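Local coordinates for protein dihydropteroate synthase (PDB 6PZ2) that catalyses the joining of p-aminobenzoic acid to a dihydropterin pyrophosphate to give dihydropteroate, a step of folate synthesis and, in this family, the target of sulfonamide antibiotics, at residues A[124-127]-A[128-132]; A[94-97]-A[98-101]; A[258-261]-A[262-266]; A[188-191]-A[192-196]; A[37-40]-A[41-44]. One frame throughout, in Å; residues are numbered along the deposited sequence.

In the fold
All five contacts lie on helices, or at helix ends, that wrap a parallel eight-stranded TIM barrel. Along the chain they run contact 5 (helix 33-46), contact 2 (the start of helix 97-105), contact 1 (the end of helix 123-129), contact 4 (helix 186-195) and contact 3 (the end of helix 251-265). Contacts 1 and 2 touch, their centres 11 Å apart, through Glu101, which meets both Lys129 and Tyr130. The others stand apart, with centres 21 to 35 Å from one another. Contacts 3 and 4, about 21 Å apart between centres, both face the second subunit and so take part in the dimer interface, and the Asn189 side chain of contact 4 comes within about 6 Å of the bound pteroic acid.

Contact 1 (A[124-127]-A[128-132])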
# COMPACT_ATOMS: atom_id res chain seq x y z
N ALA A 124 -8.73 -34.41 1.41
CA ALA A 124 -9.68 -34.05 2.43
C ALA A 124 -9.57 -34.99 3.62
O ALA A 124 -9.62 -34.50 4.76
CB ALA A 124 -11.09 -34.04 1.88
N SER A 125 -9.43 -36.31 3.41
CA SER A 125 -9.46 -37.22 4.59
C SER A 125 -8.12 -37.14 5.34
O SER A 125 -8.09 -37.26 6.58
CB SER A 125 -9.87 -38.65 4.27
OG SER A 125 -9.12 -39.18 3.20
N VAL A 126 -7.04 -36.85 4.62
CA VAL A 126 -5.76 -36.58 5.32
C VAL A 126 -5.91 -35.38 6.24
O VAL A 126 -5.51 -35.41 7.42
CB VAL A 126 -4.59 -36.39 4.35
CG1 VAL A 126 -3.38 -35.81 5.06
CG2 VAL A 126 -4.22 -37.69 3.65
N ILE A 127 -6.57 -34.32 5.76
CA ILE A 127 -6.68 -33.11 6.59
C ILE A 127 -7.50 -33.41 7.85
O ILE A 127 -7.14 -32.96 8.97
CB ILE A 127 -7.21 -31.91 5.77
CG1 ILE A 127 -6.10 -31.37 4.86
CG2 ILE A 127 -7.76 -30.82 6.68
CD1 ILE A 127 -6.60 -30.88 3.55
N GLY A 128 -8.61 -34.12 7.61
CA GLY A 128 -9.51 -34.54 8.70
C GLY A 128 -8.79 -35.42 9.71
O GLY A 128 -8.84 -35.17 10.92
N LYS A 129 -8.09 -36.41 9.17
CA LYS A 129 -7.35 -37.39 9.95
C LYS A 129 -6.37 -36.71 10.93
O LYS A 129 -6.24 -37.20 12.03
CB LYS A 129 -6.60 -38.30 8.99
CG LYS A 129 -5.61 -39.30 9.58
CD LYS A 129 -5.12 -40.21 8.44
CE LYS A 129 -4.25 -41.37 8.85
NZ LYS A 129 -3.93 -42.20 7.66
N TYR A 130 -5.68 -35.63 10.53
CA TYR A 130 -4.69 -35.05 11.42
C TYR A 130 -5.28 -33.82 12.10
O TYR A 130 -4.59 -33.14 12.84
CB TYR A 130 -3.37 -34.77 10.69
CG TYR A 130 -2.65 -36.03 10.29
CD1 TYR A 130 -1.82 -36.70 11.17
CD2 TYR A 130 -2.88 -36.58 9.05
CE1 TYR A 130 -1.19 -37.88 10.80
CE2 TYR A 130 -2.27 -37.76 8.66
CZ TYR A 130 -1.44 -38.43 9.55
OH TYR A 130 -0.89 -39.61 9.14
N ASP A 131 -6.55 -33.51 11.85
CA ASP A 131 -7.11 -32.30 12.41
C ASP A 131 -6.31 -31.09 11.96
O ASP A 131 -6.02 -30.19 12.74
CB ASP A 131 -7.07 -32.31 13.93
CG ASP A 131 -8.36 -32.84 14.50
OD1 ASP A 131 -9.40 -32.12 14.43
OD2 ASP A 131 -8.32 -33.99 14.93
N ALA A 132 -5.93 -31.07 10.69
CA ALA A 132 -5.07 -29.99 10.24
C ALA A 132 -5.91 -28.76 9.86
O ALA A 132 -7.12 -28.83 9.59
CB ALA A 132 -4.29 -30.48 9.05
O HOH W 1 -8.88 -30.70 10.02
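Ile127 O is the acceptor on which the end of this helix converges. It takes a nearly straight bond from Ala132 N at 2.8 Å, lying in the carbonyl plane, and a second proton from a water 3.0 Å from Ile127 O; Tyr130 N, bonded mainly to Val126 O, adds a weak second bond. The same water donates to Ala132 O and so ties the last turn to the residue just before strand 133-137. One residue inward, Asp131 N bonds to Gly128 O, and Asp131 itself has a positive phi of 58°. Earlier in the turn the ordinary helical bonds persist, the shortest of them from Lys129 N to Ser125 O at 2.7 Å.

The Tyr130 ring slants past Val126, touching it with CD2, 4.1 Å from Val126 CG1, and has Val126 O at its edge, while its OH and the Lys129 amine both reach Glu101 on helix 97-105. Ile127 CG2, anti to the backbone N, is turned to the C-terminal side, where it meets Ala132 CB at 4.2 Å. The small methyl of Ala132 suits this buried place, and Leu104 of helix 97-105 touches Ala132, Val126 and Tyr130 alike. Positive phi and the paired bonds back into the last turn make this a Schellman motif, here leading helix 123-129 into strand 133-137 of a beta-alpha-beta unit.

Contact 2 (A[94-97]-A[98-101])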
# COMPACT_ATOMS: atom_id res chain seq x y z
N THR A 94 1.36 -28.07 -0.79
CA THR A 94 1.30 -29.24 -1.67
C THR A 94 -0.17 -29.52 -2.01
O THR A 94 -1.03 -29.29 -1.16
CB THR A 94 1.89 -30.49 -0.99
OG1 THR A 94 1.94 -31.55 -1.94
CG2 THR A 94 1.07 -30.97 0.19
N TYR A 95 -0.43 -30.04 -3.21
CA TYR A 95 -1.74 -30.55 -3.52
C TYR A 95 -1.76 -32.08 -3.45
O TYR A 95 -2.78 -32.69 -3.80
CB TYR A 95 -2.20 -30.12 -4.91
CG TYR A 95 -1.22 -30.42 -6.02
CD1 TYR A 95 -1.28 -31.60 -6.75
CD2 TYR A 95 -0.29 -29.47 -6.39
CE1 TYR A 95 -0.43 -31.83 -7.81
CE2 TYR A 95 0.60 -29.70 -7.43
CZ TYR A 95 0.53 -30.89 -8.14
OH TYR A 95 1.43 -31.10 -9.15
N LYS A 96 -0.67 -32.71 -3.01
CA LYS A 96 -0.62 -34.17 -2.94
C LYS A 96 -0.85 -34.64 -1.50
O LYS A 96 -0.16 -34.24 -0.57
CB LYS A 96 0.70 -34.68 -3.49
CG LYS A 96 1.02 -34.15 -4.89
CD LYS A 96 2.25 -34.76 -5.48
CE LYS A 96 2.69 -34.08 -6.76
NZ LYS A 96 3.22 -32.72 -6.54
N ALA A 97 -1.81 -35.55 -1.35
CA ALA A 97 -2.26 -36.04 -0.06
C ALA A 97 -1.15 -36.80 0.66
O ALA A 97 -1.01 -36.69 1.88
CB ALA A 97 -3.49 -36.91 -0.27
N ASP A 98 -0.31 -37.53 -0.06
CA ASP A 98 0.78 -38.31 0.58
C ASP A 98 1.89 -37.39 1.10
O ASP A 98 2.45 -37.64 2.17
CB ASP A 98 1.41 -39.39 -0.31
CG ASP A 98 1.69 -39.00 -1.76
OD1 ASP A 98 2.30 -39.83 -2.42
OD2 ASP A 98 1.30 -37.91 -2.23
N VAL A 99 2.15 -36.31 0.36
CA VAL A 99 3.09 -35.31 0.84
C VAL A 99 2.53 -34.66 2.11
O VAL A 99 3.23 -34.52 3.13
CB VAL A 99 3.36 -34.26 -0.25
CG1 VAL A 99 4.23 -33.15 0.29
CG2 VAL A 99 3.96 -34.87 -1.50
N ALA A 100 1.28 -34.25 2.03
CA ALA A 100 0.64 -33.60 3.18
C ALA A 100 0.68 -34.48 4.43
O ALA A 100 0.92 -34.01 5.57
CB ALA A 100 -0.80 -33.28 2.83
N GLU A 101 0.34 -35.74 4.20
CA GLU A 101 0.34 -36.72 5.29
C GLU A 101 1.68 -36.78 6.02
O GLU A 101 1.71 -36.70 7.26
CB GLU A 101 0.03 -38.13 4.79
CG GLU A 101 0.06 -39.14 5.93
CD GLU A 101 -1.08 -40.13 5.92
OE1 GLU A 101 -1.46 -40.61 4.82
OE2 GLU A 101 -1.60 -40.40 7.02
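An ST turn followed by a helix N-terminus brings Thr94 against Val99. Thr94 OG1 accepts from Lys96 N at 3.1 Å, folding the chain back just after strand 90-93, and the same oxygen lies 3.5 Å from Val99 CB. The two branched side chains cross at a slant: Thr94 CB packs on Val99 CG1 at 3.8 Å, and Thr94 CG2 reaches on to Ala100 CB at 4.0 Å. With OG1 anti to the backbone N (chi1 -174°), the hydroxyl stands beside its own carbonyl carbon, on the side where Lys96 N arrives; it also bonds Glu71.

Lys96 holds the N-cap position of helix 97-105, the loop-to-helix step of a TIM-barrel unit. Lys96 O receives Ala100 N at 3.0 Å in a nearly straight bond, and Ala97 O then receives Glu101 N. Lys96 CB touches both Val99 CG2 and Asp98 OD2, the latter 3.5 Å away. This carboxylate bends back to its own helix end, chi1 43°, and takes a weak bond from Val99 N, while OD1 is held by Ser68. Beyond CB the lysine leaves the turn, its aliphatic chain carrying the amine to Glu71 and Glu57. Small Ala97 and Ala100 allow close approach to helix 123-129, the former touching Val126 and the latter Met123.

Contact 3 (A[258-261]-A[262-266]); sequences ARMT and DAIYR. With SO4 (sulfate ion), chain H.
Asp262 opens the last turns of helix 251-265 with a bond from its N to Ala258 O of 2.7 Å. Its CG lies beside the backbone N, anti to the carbonyl carbon (chi1 -70°), which folds the carboxylate back along the helix and brings both OD1 and OD2 of Asp262 to 3.3 Å from Ala258 O, acceptors facing an acceptor. The negative charge is met from elsewhere: Arg266 NE approaches Asp262 OD1 at 2.8 Å, from well above the carboxylate plane although within its own guanidinium plane, and Thr12 also bonds OD1.

Ala263 comes next, its N bonded to Arg259 O; its small methyl packs against Val219 of the second subunit. Ile264 N makes only weak bonds, to Met260 O and Thr261 O. Ile264 CD1 meets Met260 CE at 4.2 Å, two apolar ends at the dimer surface, where Met260 touches Gly230 and Ile264 touches Leu237 of the second subunit.

Tyr265 N returns to Thr261 O at 3.1 Å. The ring slants across Thr261, with CD2 3.8 Å from Thr261 CG2, and carries Ile264 CG2 over one face. Arg266 leaves the helical conformation, its N still bonded to Asp262 O.

Arg259, extended away from the helix, holds a sulfate probably brought by the crystallisation liquor, with NH2 3.1 Å from O3 and a weaker bond from NH1. The chemistry divides the helix end: the Asp262-Arg266 salt bridge probably steadies its final turn, while Met260, Ala263, Ile264 and Tyr265 touch the partner subunit, whose Arg194 also bonds Ile264 O.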
# COMPACT_ATOMS: atom_id res chain seq x y z
N ALA A 258 0.91 -3.68 6.54
CA ALA A 258 -0.23 -4.33 7.14
C ALA A 258 -0.53 -3.70 8.51
O ALA A 258 -1.68 -3.55 8.86
CB ALA A 258 0.05 -5.81 7.32
N ARG A 259 0.48 -3.36 9.27
CA ARG A 259 0.22 -2.72 10.59
C ARG A 259 -0.43 -1.35 10.41
O ARG A 259 -1.33 -1.01 11.14
CB ARG A 259 1.54 -2.58 11.36
CG ARG A 259 2.03 -3.92 11.87
CD ARG A 259 3.25 -3.77 12.75
NE ARG A 259 3.64 -5.03 13.32
CZ ARG A 259 4.78 -5.24 13.97
NH1 ARG A 259 5.03 -6.43 14.50
NH2 ARG A 259 5.66 -4.26 14.12
N MET A 260 -0.04 -0.62 9.36
CA MET A 260 -0.58 0.69 9.12
C MET A 260 -2.04 0.51 8.73
O MET A 260 -2.91 1.17 9.27
CB MET A 260 0.21 1.45 8.05
CG MET A 260 -0.18 2.93 7.96
SD MET A 260 0.17 3.81 9.53
CE MET A 260 -1.25 4.90 9.63
N THR A 261 -2.32 -0.46 7.87
CA THR A 261 -3.68 -0.71 7.46
C THR A 261 -4.51 -1.23 8.63
O THR A 261 -5.68 -0.84 8.81
CB THR A 261 -3.70 -1.68 6.27
OG1 THR A 261 -2.71 -1.31 5.30
CG2 THR A 261 -5.07 -1.74 5.65
N ASP A 262 -3.93 -2.12 9.43
CA ASP A 262 -4.67 -2.66 10.60
C ASP A 262 -5.08 -1.49 11.50
O ASP A 262 -6.20 -1.47 12.00
CB ASP A 262 -3.85 -3.66 11.44
CG ASP A 262 -3.57 -5.00 10.78
OD1 ASP A 262 -4.29 -5.33 9.79
OD2 ASP A 262 -2.60 -5.67 11.22
N ALA A 263 -4.18 -0.52 11.71
CA ALA A 263 -4.48 0.60 12.65
C ALA A 263 -5.65 1.44 12.12
O ALA A 263 -6.43 1.96 12.89
CB ALA A 263 -3.25 1.43 12.85
N ILE A 264 -5.84 1.51 10.80
CA ILE A 264 -6.94 2.29 10.24
C ILE A 264 -8.26 1.51 10.26
O ILE A 264 -9.30 2.11 10.51
CB ILE A 264 -6.56 2.75 8.82
CG1 ILE A 264 -5.33 3.67 8.82
CG2 ILE A 264 -7.74 3.40 8.10
CD1 ILE A 264 -4.71 3.85 7.44
N TYR A 265 -8.30 0.22 9.96
CA TYR A 265 -9.59 -0.47 9.79
C TYR A 265 -9.93 -1.48 10.90
O TYR A 265 -11.05 -1.93 10.95
CB TYR A 265 -9.61 -1.26 8.48
CG TYR A 265 -9.55 -0.31 7.32
CD1 TYR A 265 -10.66 0.43 6.96
CD2 TYR A 265 -8.34 -0.04 6.71
CE1 TYR A 265 -10.59 1.37 5.95
CE2 TYR A 265 -8.26 0.91 5.71
CZ TYR A 265 -9.39 1.62 5.33
OH TYR A 265 -9.31 2.51 4.30
N ARG A 266 -8.99 -1.95 11.68
CA ARG A 266 -9.32 -3.01 12.63
C ARG A 266 -9.57 -2.32 13.97
O ARG A 266 -8.91 -1.33 14.26
CB ARG A 266 -8.21 -4.07 12.71
CG ARG A 266 -8.16 -4.99 11.50
CD ARG A 266 -7.16 -6.12 11.67
NE ARG A 266 -6.72 -6.68 10.40
CZ ARG A 266 -7.34 -7.66 9.77
NH1 ARG A 266 -6.77 -8.31 8.76
NH2 ARG A 266 -8.56 -7.97 10.20
S SO4 H . 8.11 -5.59 16.77
O1 SO4 H . 7.05 -6.53 17.23
O2 SO4 H . 8.71 -6.01 15.47
O3 SO4 H . 7.45 -4.27 16.65
O4 SO4 H . 9.19 -5.49 17.79

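Contact 4 (A[188-191]-A[192-196]); sequences QNIE and VLRRL
Glu191 and Arg195, one turn apart, form a salt bridge with Glu191 OE2 2.6 Å from Arg195 NH1, an i to i+4 pair on an outer helix of the TIM barrel. The two chains run alongside each other and point the same way. NH1 approaches OE2 on the anti side and somewhat out of the carboxylate plane, and the oxygen lies in the guanidinium plane although the two groups are turned 38° apart. Glu191 CG sits anti to the backbone N (chi1 175°), which sends the carboxylate toward the C-terminal turn and also lays Glu191 CG 3.7 Å from Arg195 CD. NH1 is shared with Asp148 and NE bonds Glu198, so Arg195 has three acidic partners.

Among the backbone bonds, Arg194 N to Ile190 O is 2.8 Å, and Arg195 N to Glu191 O is more bent.

Packing involves Arg194, modelled in two conformers. In one, the chain bends at chi3 (-50°) and a guanidinium face lies, toward its rim, over Glu191 CA, a provisional contact.

Helix 186-195 packs through Val192 and Glu191 on helix 149-166 and through Asn189 and Ile190 on helix 214-217, while at the dimer interface Arg194 NE bonds Ile264 O of the second subunit.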
# COMPACT_ATOMS: atom_id res chain seq x y z
N GLN A 188 -9.18 -10.63 -15.19
CA GLN A 188 -9.94 -11.39 -14.22
C GLN A 188 -9.25 -11.24 -12.86
O GLN A 188 -9.93 -11.15 -11.84
CB GLN A 188 -10.03 -12.86 -14.64
CG GLN A 188 -10.85 -13.05 -15.92
CD GLN A 188 -10.62 -14.37 -16.62
OE1 GLN A 188 -9.55 -14.97 -16.56
NE2 GLN A 188 -11.65 -14.85 -17.31
N ASN A 189 -7.93 -11.24 -12.87
CA ASN A 189 -7.18 -11.07 -11.62
C ASN A 189 -7.50 -9.71 -10.99
O ASN A 189 -7.77 -9.61 -9.77
CB ASN A 189 -5.68 -11.21 -11.87
CG ASN A 189 -5.24 -12.65 -12.03
OD1 ASN A 189 -5.68 -13.50 -11.26
ND2 ASN A 189 -4.41 -12.92 -13.02
N ILE A 190 -7.50 -8.68 -11.84
CA ILE A 190 -7.87 -7.29 -11.44
C ILE A 190 -9.29 -7.27 -10.85
O ILE A 190 -9.59 -6.72 -9.75
CB ILE A 190 -7.70 -6.32 -12.62
CG1 ILE A 190 -6.23 -6.11 -12.95
CG2 ILE A 190 -8.42 -5.00 -12.40
CD1 ILE A 190 -5.41 -5.56 -11.82
N GLU A 191 -10.17 -7.95 -11.55
CA GLU A 191 -11.55 -7.94 -11.13
C GLU A 191 -11.73 -8.62 -9.77
O GLU A 191 -12.50 -8.15 -8.91
CB GLU A 191 -12.41 -8.67 -12.17
CG GLU A 191 -13.84 -8.77 -11.68
CD GLU A 191 -14.91 -9.06 -12.70
OE1 GLU A 191 -14.55 -9.40 -13.85
OE2 GLU A 191 -16.10 -9.00 -12.30
N VAL A 192 -11.06 -9.75 -9.60
CA VAL A 192 -11.12 -10.48 -8.32
C VAL A 192 -10.56 -9.62 -7.17
O VAL A 192 -11.11 -9.61 -6.07
CB VAL A 192 -10.37 -11.82 -8.46
CG1 VAL A 192 -10.12 -12.47 -7.11
CG2 VAL A 192 -11.09 -12.79 -9.39
N LEU A 193 -9.44 -8.94 -7.39
CA LEU A 193 -8.85 -8.04 -6.40
C LEU A 193 -9.84 -6.92 -6.06
O LEU A 193 -10.07 -6.64 -4.87
CB LEU A 193 -7.54 -7.49 -6.95
CG LEU A 193 -6.37 -8.47 -6.98
CD1 LEU A 193 -5.17 -7.86 -7.68
CD2 LEU A 193 -5.98 -8.91 -5.58
N ARG A 194 -10.46 -6.35 -7.09
CA ARG A 194 -11.44 -5.26 -6.92
C ARG A 194 -12.63 -5.76 -6.09
O ARG A 194 -13.13 -5.04 -5.25
CB ARG A 194 -11.86 -4.74 -8.31
CG ARG A 194 -12.53 -3.37 -8.35
CD ARG A 194 -13.22 -3.11 -9.68
NE ARG A 194 -12.40 -3.36 -10.87
CZ ARG A 194 -12.72 -4.17 -11.87
NH1 ARG A 194 -11.89 -4.32 -12.89
NH2 ARG A 194 -13.88 -4.82 -11.85
N ARG A 195 -13.07 -7.00 -6.31
CA ARG A 195 -14.33 -7.49 -5.70
C ARG A 195 -14.07 -8.40 -4.49
O ARG A 195 -14.99 -9.00 -3.96
CB ARG A 195 -15.17 -8.18 -6.78
CG ARG A 195 -15.55 -7.25 -7.93
CD ARG A 195 -16.27 -7.97 -9.06
NE ARG A 195 -17.51 -8.56 -8.57
CZ ARG A 195 -18.22 -9.44 -9.25
NH1 ARG A 195 -17.84 -9.73 -10.48
NH2 ARG A 195 -19.22 -10.07 -8.65
N LEU A 196 -12.83 -8.46 -4.03
CA LEU A 196 -12.39 -9.46 -3.08
C LEU A 196 -13.29 -9.44 -1.85
O LEU A 196 -13.50 -10.51 -1.28
CB LEU A 196 -10.92 -9.21 -2.71
CG LEU A 196 -10.22 -10.30 -1.91
CD1 LEU A 196 -10.21 -11.61 -2.69
CD2 LEU A 196 -8.79 -9.89 -1.57

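Contact 5 (A[37-40]-A[41-44]); sequences AIQH and AKDM
Gln39 and Asp43, on one side of helix 33-46, are joined by a bond from Gln39 NE2 to Asp43 OD1 of 3.0 Å. Gln39 CG lies anti to the backbone N and the chain then bends at chi2 (50°), which turns the amide back over the helix toward the next turn. Asp43 OD1 lies in the amide plane, yet NE2 meets it from above the carboxylate plane, the two groups being 48° apart. An amide N-H suits this place: OD1 and OD2 of Asp43 both lie 3.4 Å from the acceptor Gln39 O, so a donor is welcome on the carboxylate. Gln39 O itself receives Asp43 N at 2.9 Å.

The aromatic contact is between His40 and Met44. The sulfur and the methyl of Met44 both lie over one face of the imidazole, each 4.3 Å from the ring centroid to SD or CE, with CE 12° off the ring normal: a Met-aromatic contact with a CH-pi component. The methionine reaches there by bending at chi3, and a bound sulfate, probably from the crystallisation liquor, lies near the same histidine.

Lys42 runs at a slant past Ile38. The lysine chain is extended, with Lys42 NZ 4.0 Å from Ile38 CG2 on its way to a salt bridge with Glu85. Ile38 and Ala41 face helix 68-85, where both touch Leu82. The helix links strands 13-19 and 51-55, neighbours in the parallel sheet, as a beta-alpha-beta crossover.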
# COMPACT_ATOMS: atom_id res chain seq x y z
N ALA A 37 18.25 -22.82 3.38
CA ALA A 37 16.80 -22.75 3.53
C ALA A 37 16.44 -22.37 4.97
O ALA A 37 15.58 -21.51 5.17
CB ALA A 37 16.14 -24.03 3.09
N ILE A 38 17.11 -22.97 5.94
CA ILE A 38 16.78 -22.72 7.36
C ILE A 38 17.16 -21.28 7.75
O ILE A 38 16.49 -20.65 8.57
CB ILE A 38 17.47 -23.75 8.28
CG1 ILE A 38 17.01 -25.18 7.97
CG2 ILE A 38 17.28 -23.43 9.76
CD1 ILE A 38 15.53 -25.43 8.25
N GLN A 39 18.28 -20.79 7.22
CA GLN A 39 18.70 -19.40 7.49
C GLN A 39 17.64 -18.45 6.92
O GLN A 39 17.19 -17.53 7.65
CB GLN A 39 20.11 -19.09 6.97
CG GLN A 39 20.66 -17.75 7.48
CD GLN A 39 20.52 -17.60 8.98
OE1 GLN A 39 21.01 -18.42 9.75
NE2 GLN A 39 19.80 -16.58 9.43
N HIS A 40 17.16 -18.73 5.71
CA HIS A 40 16.10 -17.92 5.11
C HIS A 40 14.86 -17.91 5.99
O HIS A 40 14.24 -16.84 6.18
CB HIS A 40 15.80 -18.36 3.66
CG HIS A 40 14.88 -17.42 2.96
ND1 HIS A 40 14.82 -16.07 3.25
CD2 HIS A 40 13.97 -17.62 1.98
CE1 HIS A 40 13.92 -15.48 2.49
NE2 HIS A 40 13.38 -16.42 1.71
N ALA A 41 14.51 -19.05 6.59
CA ALA A 41 13.33 -19.08 7.45
C ALA A 41 13.58 -18.31 8.75
O ALA A 41 12.68 -17.64 9.27
CB ALA A 41 12.94 -20.49 7.77
N LYS A 42 14.78 -18.43 9.29
CA LYS A 42 15.11 -17.65 10.51
C LYS A 42 14.99 -16.14 10.23
O LYS A 42 14.41 -15.42 11.03
CB LYS A 42 16.52 -17.98 11.01
CG LYS A 42 16.59 -19.25 11.85
CD LYS A 42 17.98 -19.85 11.99
CE LYS A 42 18.10 -20.81 13.15
NZ LYS A 42 19.13 -21.83 12.88
N ASP A 43 15.47 -15.72 9.06
CA ASP A 43 15.37 -14.32 8.62
C ASP A 43 13.90 -13.89 8.53
O ASP A 43 13.55 -12.83 9.08
CB ASP A 43 16.08 -14.12 7.28
CG ASP A 43 17.57 -14.32 7.41
OD1 ASP A 43 18.07 -14.35 8.56
OD2 ASP A 43 18.21 -14.50 6.37
N MET A 44 13.02 -14.73 7.96
CA MET A 44 11.64 -14.30 7.78
C MET A 44 10.95 -14.17 9.14
O MET A 44 10.10 -13.30 9.34
CB MET A 44 10.87 -15.24 6.85
CG MET A 44 11.35 -15.11 5.42
SD MET A 44 10.32 -16.08 4.27
CE MET A 44 10.77 -17.73 4.78